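Local atomic coordinates of type II 3-hydroxyacyl-CoA dehydrogenase (Thermus thermophilus, PDB entry 1UAY), a protein that probably oxidises 3-hydroxyacyl-CoA to 3-ketoacyl-CoA with NAD as cofactor in fatty acid beta-oxidation. Residues Ile130-Ser135 against Val173-Pro178. Numbering follows the deposited sequence.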
ATOM      1  N   ILE A 130      -9.393   3.501  20.211  1.00  6.37           N
ATOM      2  CA  ILE A 130     -10.361   4.026  19.259  1.00  7.07           C
ATOM      3  C   ILE A 130     -10.242   3.232  17.964  1.00  6.33           C
ATOM      4  O   ILE A 130      -9.181   3.188  17.342  1.00  6.60           O
ATOM      5  CB  ILE A 130     -10.110   5.527  18.999  1.00  7.04           C
ATOM      6  CG1 ILE A 130     -10.222   6.293  20.323  1.00  9.51           C
ATOM      7  CG2 ILE A 130     -11.112   6.063  17.974  1.00  7.90           C
ATOM      8  CD1 ILE A 130      -9.941   7.779  20.218  1.00 10.47           C
ATOM      9  N   VAL A 131     -11.334   2.583  17.577  1.00  6.26           N
ATOM     10  CA  VAL A 131     -11.362   1.774  16.366  1.00  6.69           C
ATOM     11  C   VAL A 131     -12.280   2.419  15.343  1.00  7.17           C
ATOM     12  O   VAL A 131     -13.481   2.583  15.587  1.00  7.10           O
ATOM     13  CB  VAL A 131     -11.880   0.350  16.659  1.00  6.75           C
ATOM     14  CG1 VAL A 131     -11.816  -0.506  15.398  1.00  8.79           C
ATOM     15  CG2 VAL A 131     -11.060  -0.276  17.776  1.00  8.96           C
ATOM     16  N   ASN A 132     -11.709   2.803  14.207  1.00  5.90           N
ATOM     17  CA  ASN A 132     -12.488   3.423  13.147  1.00  7.02           C
ATOM     18  C   ASN A 132     -12.807   2.397  12.074  1.00  6.81           C
ATOM     19  O   ASN A 132     -12.176   1.340  12.000  1.00  7.40           O
ATOM     20  CB  ASN A 132     -11.728   4.603  12.540  1.00  7.77           C
ATOM     21  CG  ASN A 132     -11.477   5.709  13.549  1.00  8.59           C
ATOM     22  OD1 ASN A 132     -12.271   5.917  14.464  1.00 11.59           O
ATOM     23  ND2 ASN A 132     -10.386   6.440  13.369  1.00 13.53           N
ATOM     24  N   THR A 133     -13.793   2.713  11.244  1.00  7.43           N
ATOM     25  CA  THR A 133     -14.207   1.813  10.186  1.00  7.07           C
ATOM     26  C   THR A 133     -14.092   2.482   8.830  1.00  7.37           C
ATOM     27  O   THR A 133     -14.753   3.486   8.556  1.00  8.30           O
ATOM     28  CB  THR A 133     -15.667   1.359  10.396  1.00  7.47           C
ATOM     29  OG1 THR A 133     -15.825   0.866  11.731  1.00  8.05           O
ATOM     30  CG2 THR A 133     -16.027   0.253   9.415  1.00  9.00           C
ATOM     31  N   ALA A 134     -13.229   1.936   7.983  1.00  7.93           N
ATOM     32  CA  ALA A 134     -13.064   2.467   6.641  1.00  7.80           C
ATOM     33  C   ALA A 134     -13.802   1.508   5.711  1.00  8.91           C
ATOM     34  O   ALA A 134     -14.963   1.173   5.957  1.00 10.14           O
ATOM     35  CB  ALA A 134     -11.581   2.552   6.281  1.00  9.16           C
ATOM     36  N   SER A 135     -13.128   1.056   4.662  1.00  8.42           N
ATOM     37  CA  SER A 135     -13.708   0.132   3.688  1.00  8.45           C
ATOM     38  C   SER A 135     -12.631  -0.196   2.681  1.00  9.54           C
ATOM     39  O   SER A 135     -11.704   0.587   2.484  1.00  9.01           O
ATOM     40  CB  SER A 135     -14.887   0.783   2.954  1.00  9.57           C
ATOM     41  OG  SER A 135     -15.292   0.006   1.829  1.00 11.18           O
ATOM     42  N   VAL A 173      -5.131   3.789  18.196  1.00  5.87           N
ATOM     43  CA  VAL A 173      -6.045   4.099  17.102  1.00  5.84           C
ATOM     44  C   VAL A 173      -5.799   3.065  16.013  1.00  6.04           C
ATOM     45  O   VAL A 173      -4.692   2.948  15.487  1.00  5.47           O
ATOM     46  CB  VAL A 173      -5.813   5.513  16.516  1.00  5.98           C
ATOM     47  CG1 VAL A 173      -6.846   5.800  15.426  1.00  7.94           C
ATOM     48  CG2 VAL A 173      -5.917   6.553  17.613  1.00  7.59           C
ATOM     49  N   VAL A 174      -6.841   2.302  15.701  1.00  5.53           N
ATOM     50  CA  VAL A 174      -6.772   1.257  14.689  1.00  6.76           C
ATOM     51  C   VAL A 174      -7.975   1.382  13.771  1.00  5.89           C
ATOM     52  O   VAL A 174      -9.048   1.809  14.200  1.00  6.32           O
ATOM     53  CB  VAL A 174      -6.791  -0.143  15.344  1.00  6.64           C
ATOM     54  CG1 VAL A 174      -6.795  -1.234  14.275  1.00  8.41           C
ATOM     55  CG2 VAL A 174      -5.583  -0.301  16.249  1.00  8.20           C
ATOM     56  N   THR A 175      -7.798   1.011  12.511  1.00  6.48           N
ATOM     57  CA  THR A 175      -8.885   1.081  11.549  1.00  6.28           C
ATOM     58  C   THR A 175      -9.176  -0.280  10.940  1.00  5.83           C
ATOM     59  O   THR A 175      -8.258  -1.001  10.549  1.00  7.02           O
ATOM     60  CB  THR A 175      -8.554   2.061  10.404  1.00  6.32           C
ATOM     61  OG1 THR A 175      -8.443   3.389  10.932  1.00  9.23           O
ATOM     62  CG2 THR A 175      -9.646   2.037   9.340  1.00  8.15           C
ATOM     63  N   VAL A 176     -10.453  -0.636  10.896  1.00  6.12           N
ATOM     64  CA  VAL A 176     -10.871  -1.885  10.275  1.00  6.56           C
ATOM     65  C   VAL A 176     -11.431  -1.483   8.917  1.00  6.62           C
ATOM     66  O   VAL A 176     -12.226  -0.549   8.831  1.00  7.05           O
ATOM     67  CB  VAL A 176     -11.995  -2.581  11.072  1.00  6.17           C
ATOM     68  CG1 VAL A 176     -12.519  -3.785  10.294  1.00  6.91           C
ATOM     69  CG2 VAL A 176     -11.474  -3.020  12.425  1.00  7.34           C
ATOM     70  N   ALA A 177     -10.999  -2.161   7.858  1.00  6.77           N
ATOM     71  CA  ALA A 177     -11.492  -1.873   6.511  1.00  6.94           C
ATOM     72  C   ALA A 177     -12.301  -3.077   6.032  1.00  7.55           C
ATOM     73  O   ALA A 177     -11.752  -4.027   5.466  1.00  7.71           O
ATOM     74  CB  ALA A 177     -10.325  -1.606   5.559  1.00  7.83           C
ATOM     75  N   PRO A 178     -13.621  -3.057   6.265  1.00  7.28           N
ATOM     76  CA  PRO A 178     -14.464  -4.173   5.842  1.00  7.05           C
ATOM     77  C   PRO A 178     -14.606  -4.299   4.336  1.00  7.14           C
ATOM     78  O   PRO A 178     -14.537  -3.311   3.600  1.00  7.65           O
ATOM     79  CB  PRO A 178     -15.819  -3.862   6.480  1.00  8.23           C
ATOM     80  CG  PRO A 178     -15.485  -2.936   7.619  1.00  9.66           C
ATOM     81  CD  PRO A 178     -14.405  -2.073   7.028  1.00  7.52           C
TER
HETATM   82  O   HOH W   1     -17.018  -1.799   2.776  1.00 19.56           O
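Asn132 is gripped through both of its backbone polar atoms by Val173-Pro178: its N donates to Val174 O (2.8 Å), and its O accepts from Val176 N (2.8 Å, 169° at the hydrogen). Val174 N on Ile130 O and Ala134 N on Val176 O continue this ladder, whose alternation and 27° between strand directions identify parallel pairing. Carbonyls also receive CA-H contacts, as where Val131 CA meets Val174 O at 3.2 Å. Because the bonds to Val173-Pro178 skip it, the backbone of Val131 pairs with Val70 and Ser72 of strand 67-72. Thr133 OG1 is hydrogen-bonded to Ser72 O and Tyr213 OH, while its methyl CG2, anti to the backbone N, meets Pro178 CG at 3.7 Å. On the sheet face of Asn132, Thr175 turns CG2 onto Ala134 CB (3.7 Å) and OG1 to Thr159 OG1. Past the ladder, Ser135 N is buried without a partner in the model, whereas Ser135 OG bonds to Ala137 N and to a water (2.7 Å) that also lies within hydrogen-bonding distance of Pro178 O. Lys152 NZ, from helix 146-166, reaches Thr133 O. These adjacent parallel strands, joined through that helix, form a right-handed beta-alpha-beta crossover of the Rossmann fold of short-chain dehydrogenases.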